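Local coordinates for protein 2-dehydropantoate 2-reductase, putative (Enterococcus faecalis, PDB 2EW2) that probably catalyses the NADPH-dependent reduction of 2-dehydropantoate (ketopantoate) to (R)-pantoate, a step in pantothenate biosynthesis, at residues T30-W35 / K92-M97; L201-D206 / D268-H273. All blocks are in the same frame, centred on the assembly; numbering follows the deposited sequence.

Contact 1 (T30-W35 / K92-M97)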
loop_
_atom_site.group_PDB
_atom_site.type_symbol
_atom_site.label_atom_id
_atom_site.label_comp_id
_atom_site.label_asym_id
_atom_site.label_seq_id
_atom_site.Cartn_x
_atom_site.Cartn_y
_atom_site.Cartn_z
ATOM N N THR B 30 24.518 17.312 33.723
ATOM C CA THR B 30 25.439 16.353 33.129
ATOM C C THR B 30 25.070 16.108 31.661
ATOM O O THR B 30 23.899 15.914 31.329
ATOM C CB THR B 30 25.413 15.017 33.900
ATOM O OG1 THR B 30 25.685 15.269 35.287
ATOM C CG2 THR B 30 26.446 14.024 33.341
ATOM N N LEU B 31 26.079 16.083 30.799
ATOM C CA LEU B 31 25.861 15.848 29.374
ATOM C C LEU B 31 26.186 14.401 29.008
ATOM O O LEU B 31 27.176 13.843 29.473
ATOM C CB LEU B 31 26.728 16.790 28.541
ATOM C CG LEU B 31 26.637 18.288 28.841
ATOM C CD1 LEU B 31 27.735 19.058 28.071
ATOM C CD2 LEU B 31 25.246 18.839 28.508
ATOM N N ILE B 32 25.339 13.796 28.181
ATOM C CA ILE B 32 25.605 12.464 27.656
ATOM C C ILE B 32 25.565 12.533 26.134
ATOM O O ILE B 32 24.593 13.020 25.552
ATOM C CB ILE B 32 24.585 11.424 28.196
ATOM C CG1 ILE B 32 24.616 11.413 29.734
ATOM C CG2 ILE B 32 24.892 10.037 27.659
ATOM C CD1 ILE B 32 23.285 11.163 30.334
ATOM N N ASP B 33 26.629 12.050 25.500
ATOM C CA ASP B 33 26.766 12.192 24.045
ATOM C C ASP B 33 27.627 11.097 23.453
ATOM O O ASP B 33 28.551 10.616 24.096
ATOM C CB ASP B 33 27.377 13.549 23.697
ATOM C CG ASP B 33 27.019 14.002 22.300
ATOM O OD1 ASP B 33 27.860 13.805 21.409
ATOM O OD2 ASP B 33 25.892 14.522 22.085
ATOM N N GLN B 34 27.356 10.771 22.194
ATOM C CA GLN B 34 27.997 9.659 21.503
ATOM C C GLN B 34 29.185 10.083 20.627
ATOM O O GLN B 34 29.856 9.224 20.035
ATOM C CB GLN B 34 26.944 8.890 20.682
ATOM C CG GLN B 34 25.732 8.466 21.533
ATOM C CD GLN B 34 24.640 7.759 20.746
ATOM O OE1 GLN B 34 23.497 8.220 20.693
ATOM N NE2 GLN B 34 24.987 6.639 20.129
ATOM N N TRP B 35 29.463 11.388 20.567
ATOM C CA TRP B 35 30.481 11.934 19.652
ATOM C C TRP B 35 31.809 12.150 20.378
ATOM O O TRP B 35 31.925 13.070 21.181
ATOM C CB TRP B 35 29.973 13.239 19.008
ATOM C CG TRP B 35 30.850 13.803 17.926
ATOM C CD1 TRP B 35 31.761 13.125 17.165
ATOM C CD2 TRP B 35 30.881 15.164 17.465
ATOM N NE1 TRP B 35 32.368 13.978 16.276
ATOM C CE2 TRP B 35 31.852 15.236 16.437
ATOM C CE3 TRP B 35 30.185 16.331 17.822
ATOM C CZ2 TRP B 35 32.140 16.423 15.754
ATOM C CZ3 TRP B 35 30.488 17.523 17.149
ATOM C CH2 TRP B 35 31.454 17.552 16.126
ATOM N N LYS B 92 18.843 2.648 27.333
ATOM C CA LYS B 92 19.365 1.437 27.936
ATOM C C LYS B 92 20.689 1.728 28.648
ATOM O O LYS B 92 20.895 1.284 29.771
ATOM C CB LYS B 92 19.555 0.326 26.910
ATOM C CG LYS B 92 19.781 -1.033 27.588
ATOM C CD LYS B 92 19.952 -2.153 26.604
ATOM C CE LYS B 92 20.148 -3.466 27.376
ATOM N NZ LYS B 92 20.788 -4.509 26.505
ATOM N N ALA B 93 21.571 2.484 27.998
ATOM C CA ALA B 93 22.876 2.826 28.566
ATOM C C ALA B 93 22.825 3.731 29.799
ATOM O O ALA B 93 23.684 3.626 30.686
ATOM C CB ALA B 93 23.764 3.461 27.489
ATOM N N ILE B 94 21.845 4.638 29.856
ATOM C CA ILE B 94 21.800 5.592 30.972
ATOM C C ILE B 94 20.891 5.176 32.123
ATOM O O ILE B 94 20.807 5.880 33.115
ATOM C CB ILE B 94 21.531 7.046 30.508
ATOM C CG1 ILE B 94 20.116 7.200 29.947
ATOM C CG2 ILE B 94 22.564 7.447 29.465
ATOM C CD1 ILE B 94 19.817 8.686 29.525
ATOM N N GLN B 95 20.260 4.006 32.003
ATOM C CA GLN B 95 19.540 3.375 33.117
ATOM C C GLN B 95 20.164 3.515 34.511
ATOM O O GLN B 95 19.432 3.782 35.456
ATOM C CB GLN B 95 19.302 1.891 32.851
ATOM C CG GLN B 95 18.088 1.642 32.006
ATOM C CD GLN B 95 17.752 0.175 31.931
ATOM O OE1 GLN B 95 16.738 -0.254 32.470
ATOM N NE2 GLN B 95 18.603 -0.601 31.262
ATOM N N PRO B 96 21.498 3.319 34.654
ATOM C CA PRO B 96 22.061 3.521 36.006
ATOM C C PRO B 96 21.766 4.895 36.639
ATOM O O PRO B 96 21.861 5.042 37.863
ATOM C CB PRO B 96 23.576 3.334 35.796
ATOM C CG PRO B 96 23.681 2.475 34.576
ATOM C CD PRO B 96 22.530 2.892 33.695
HETATM N N MSE B 97 21.374 5.880 35.827
HETATM C CA MSE B 97 21.108 7.221 36.349
HETATM C C MSE B 97 19.640 7.436 36.670
HETATM O O MSE B 97 19.260 8.493 37.172
HETATM C CB MSE B 97 21.604 8.300 35.375
HETATM C CG MSE B 97 23.084 8.185 35.090
HETATM SE SE MSE B 97 23.650 9.526 33.763
HETATM C CE MSE B 97 23.884 11.071 34.954
#
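Ile32 and Ile94 mark the closest CA approach of the two segments, 8.5 Å from CA to CA, where the end of strand 28-32 faces the C-terminal part of helix 84-94. The spacing widens to 10.6 Å between Thr30 CA and Met97 CA. Residues 95-97 form a 3-10 segment, with Met97 N donating to Ile94 O at 2.8 Å. Both Ile94 and Met97 point their CB atoms at the strand. The methyl CG2 of Ile94 meets both branches of Ile32, lying 3.9 Å from Ile32 CG2 and 3.9 Å from Ile32 CD1. Ile94 chi1 of 68° sets CG2 opposite its carbonyl carbon, and the two isoleucines meet at a slant. This is the core of a Rossmann-type domain: Ile32 also rests on Met90 of the same helix and on Ala7 of the neighbouring parallel strand 5-9, and Ile94 on Ala9. Selenomethionine Met97 runs past Ile32 in the reverse sense, bringing SE to 3.8 Å from Ile32 CD1. A bend at chi3 (83°) then carries its methyl CE to 4.2 Å from Thr30 CG2. Beyond the strand, Asp33 closes an Asx turn: its OD1 accepts from Trp35 N at 3.0 Å, approached on the anti side and 35° out of the carboxylate plane, while OD2 accepts from Ala11 N in the putative glycine-rich loop.

Contact 2 (L201-D206 / D268-H273)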
loop_
_atom_site.group_PDB
_atom_site.type_symbol
_atom_site.label_atom_id
_atom_site.label_comp_id
_atom_site.label_asym_id
_atom_site.label_seq_id
_atom_site.Cartn_x
_atom_site.Cartn_y
_atom_site.Cartn_z
ATOM N N LEU B 201 3.121 8.647 0.416
ATOM C CA LEU B 201 2.348 8.562 -0.827
ATOM C C LEU B 201 3.073 9.175 -2.038
ATOM O O LEU B 201 3.159 8.541 -3.094
ATOM C CB LEU B 201 0.939 9.153 -0.647
ATOM C CG LEU B 201 -0.006 8.349 0.269
ATOM C CD1 LEU B 201 -1.260 9.155 0.687
ATOM C CD2 LEU B 201 -0.422 7.021 -0.346
ATOM N N CYS B 202 3.606 10.384 -1.880
ATOM C CA CYS B 202 4.356 11.047 -2.956
ATOM C C CYS B 202 5.655 10.316 -3.229
ATOM O O CYS B 202 6.087 10.220 -4.383
ATOM C CB CYS B 202 4.628 12.519 -2.623
ATOM S SG CYS B 202 3.137 13.511 -2.506
ATOM N N THR B 203 6.271 9.789 -2.168
ATOM C CA THR B 203 7.481 8.960 -2.295
ATOM C C THR B 203 7.246 7.694 -3.117
ATOM O O THR B 203 8.038 7.366 -4.006
ATOM C CB THR B 203 8.064 8.598 -0.892
ATOM O OG1 THR B 203 8.541 9.784 -0.260
ATOM C CG2 THR B 203 9.217 7.608 -0.977
ATOM N N ILE B 204 6.163 6.979 -2.809
ATOM C CA ILE B 204 5.844 5.729 -3.485
ATOM C C ILE B 204 5.354 5.949 -4.916
ATOM O O ILE B 204 5.811 5.273 -5.845
ATOM C CB ILE B 204 4.823 4.884 -2.646
ATOM C CG1 ILE B 204 5.525 4.240 -1.436
ATOM C CG2 ILE B 204 4.185 3.810 -3.487
ATOM C CD1 ILE B 204 6.789 3.386 -1.782
ATOM N N LEU B 205 4.448 6.901 -5.101
ATOM C CA LEU B 205 3.928 7.192 -6.430
ATOM C C LEU B 205 4.886 8.002 -7.329
ATOM O O LEU B 205 4.705 8.028 -8.558
ATOM C CB LEU B 205 2.570 7.894 -6.324
ATOM C CG LEU B 205 1.382 7.062 -5.812
ATOM C CD1 LEU B 205 0.148 7.945 -5.580
ATOM C CD2 LEU B 205 1.065 5.985 -6.835
ATOM N N ASP B 206 5.892 8.639 -6.714
ATOM C CA ASP B 206 6.822 9.580 -7.385
ATOM C C ASP B 206 6.077 10.757 -8.001
ATOM O O ASP B 206 5.856 10.788 -9.199
ATOM C CB ASP B 206 7.693 8.898 -8.456
ATOM C CG ASP B 206 8.884 9.764 -8.885
ATOM O OD1 ASP B 206 8.837 10.988 -8.688
ATOM O OD2 ASP B 206 9.881 9.222 -9.401
ATOM N N ASP B 268 14.325 12.941 0.992
ATOM C CA ASP B 268 15.164 11.928 1.657
ATOM C C ASP B 268 15.454 10.742 0.754
ATOM O O ASP B 268 16.620 10.441 0.454
ATOM C CB ASP B 268 14.481 11.393 2.929
ATOM C CG ASP B 268 14.580 12.359 4.117
ATOM O OD1 ASP B 268 15.157 13.460 3.974
ATOM O OD2 ASP B 268 14.057 12.008 5.197
ATOM N N LEU B 269 14.390 10.063 0.325
ATOM C CA LEU B 269 14.551 8.782 -0.349
ATOM C C LEU B 269 14.759 8.934 -1.845
ATOM O O LEU B 269 15.725 8.389 -2.393
ATOM C CB LEU B 269 13.369 7.831 -0.067
ATOM C CG LEU B 269 13.485 6.428 -0.693
ATOM C CD1 LEU B 269 14.801 5.719 -0.302
ATOM C CD2 LEU B 269 12.282 5.549 -0.352
ATOM N N ILE B 270 13.843 9.647 -2.497
ATOM C CA ILE B 270 13.851 9.696 -3.963
ATOM C C ILE B 270 14.991 10.578 -4.500
ATOM O O ILE B 270 15.681 10.190 -5.438
ATOM C CB ILE B 270 12.470 10.080 -4.560
ATOM C CG1 ILE B 270 11.358 9.150 -4.023
ATOM C CG2 ILE B 270 12.512 10.050 -6.094
ATOM C CD1 ILE B 270 11.663 7.631 -4.150
ATOM N N LYS B 271 15.202 11.741 -3.888
ATOM C CA LYS B 271 16.317 12.620 -4.288
ATOM C C LYS B 271 17.678 12.125 -3.809
ATOM O O LYS B 271 18.621 12.037 -4.593
ATOM C CB LYS B 271 16.095 14.053 -3.807
ATOM C CG LYS B 271 15.691 15.017 -4.888
ATOM C CD LYS B 271 15.740 16.465 -4.376
ATOM C CE LYS B 271 17.173 17.018 -4.315
ATOM N NZ LYS B 271 17.251 18.301 -3.540
ATOM N N ASN B 272 17.768 11.795 -2.523
ATOM C CA ASN B 272 19.052 11.592 -1.859
ATOM C C ASN B 272 19.417 10.150 -1.509
ATOM O O ASN B 272 20.517 9.896 -1.002
ATOM C CB ASN B 272 19.123 12.477 -0.610
ATOM C CG ASN B 272 19.150 13.963 -0.947
ATOM O OD1 ASN B 272 20.057 14.439 -1.635
ATOM N ND2 ASN B 272 18.165 14.701 -0.458
ATOM N N HIS B 273 18.510 9.206 -1.782
ATOM C CA HIS B 273 18.737 7.779 -1.458
ATOM C C HIS B 273 19.158 7.575 -0.003
ATOM O O HIS B 273 20.089 6.819 0.298
ATOM C CB HIS B 273 19.739 7.129 -2.427
ATOM C CG HIS B 273 19.258 7.066 -3.845
ATOM N ND1 HIS B 273 19.871 6.287 -4.801
ATOM C CD2 HIS B 273 18.211 7.664 -4.462
ATOM C CE1 HIS B 273 19.236 6.422 -5.952
ATOM N NE2 HIS B 273 18.225 7.255 -5.773
#
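Thr203 meets the 268-273 segment through its methyl CG2, which two hydrophobic side chains receive from different directions. Leu269 crosses the threonine at about a right angle, with CD2 3.7 Å from Thr203 CG2. Ile270 comes in obliquely and touches both the carbonyl and the methyl of Thr203: its CD1 is 3.6 Å from Thr203 O and 4.0 Å from Thr203 CG2. A CA-to-CA separation of 6.6 Å between Thr203 and Ile270 shows how near the C-terminal turns of helices 198-205 and 264-271 come within the helical C-terminal domain of the ketopantoate reductase family. Thr203 chi1 of -67° places CG2 opposite its own backbone N and leaves OG1 beside that N, where it bonds to Asn199 O one turn back. At the outer margin Asp206, the first residue past its helix, with a positive phi of 59°, brings OD2 to 4.3 Å from Ile270 CG2; its OD1 is hydrogen-bonded to Tyr266 OH. Leu269 further packs on Lys309 and Leu313 of helix 297-313 in the same chain, which also carries Glu311, a magnesium-binding residue with no metal bound to this chain here. Leu205 O accepts from Lys309 NZ of the second subunit. With the threonine hydroxyl engaged in its own helix, direct contact rests on van der Waals packing of aliphatic carbons on each other and on the Thr203 carbonyl.

The contacts come in series along the chain: contact 1 closes at residue 97, and contact 2 opens at 201. Their centres are 35 Å apart and their nearest atoms about 19 Å apart, so they do not touch. Contact 1 joins a strand of the large mixed sheet to helix 84-94 in the N-terminal Rossmann-type domain. Contact 2 joins helices 198-205 and 264-271 in the C-terminal domain, and the 61 residues that separate its segments in sequence include no strand. Only contact 2 is touched by the second subunit. The pair thus samples the two parts of a ketopantoate reductase: the domain expected to bind NADP, and the helical part, which here reaches the partner chain.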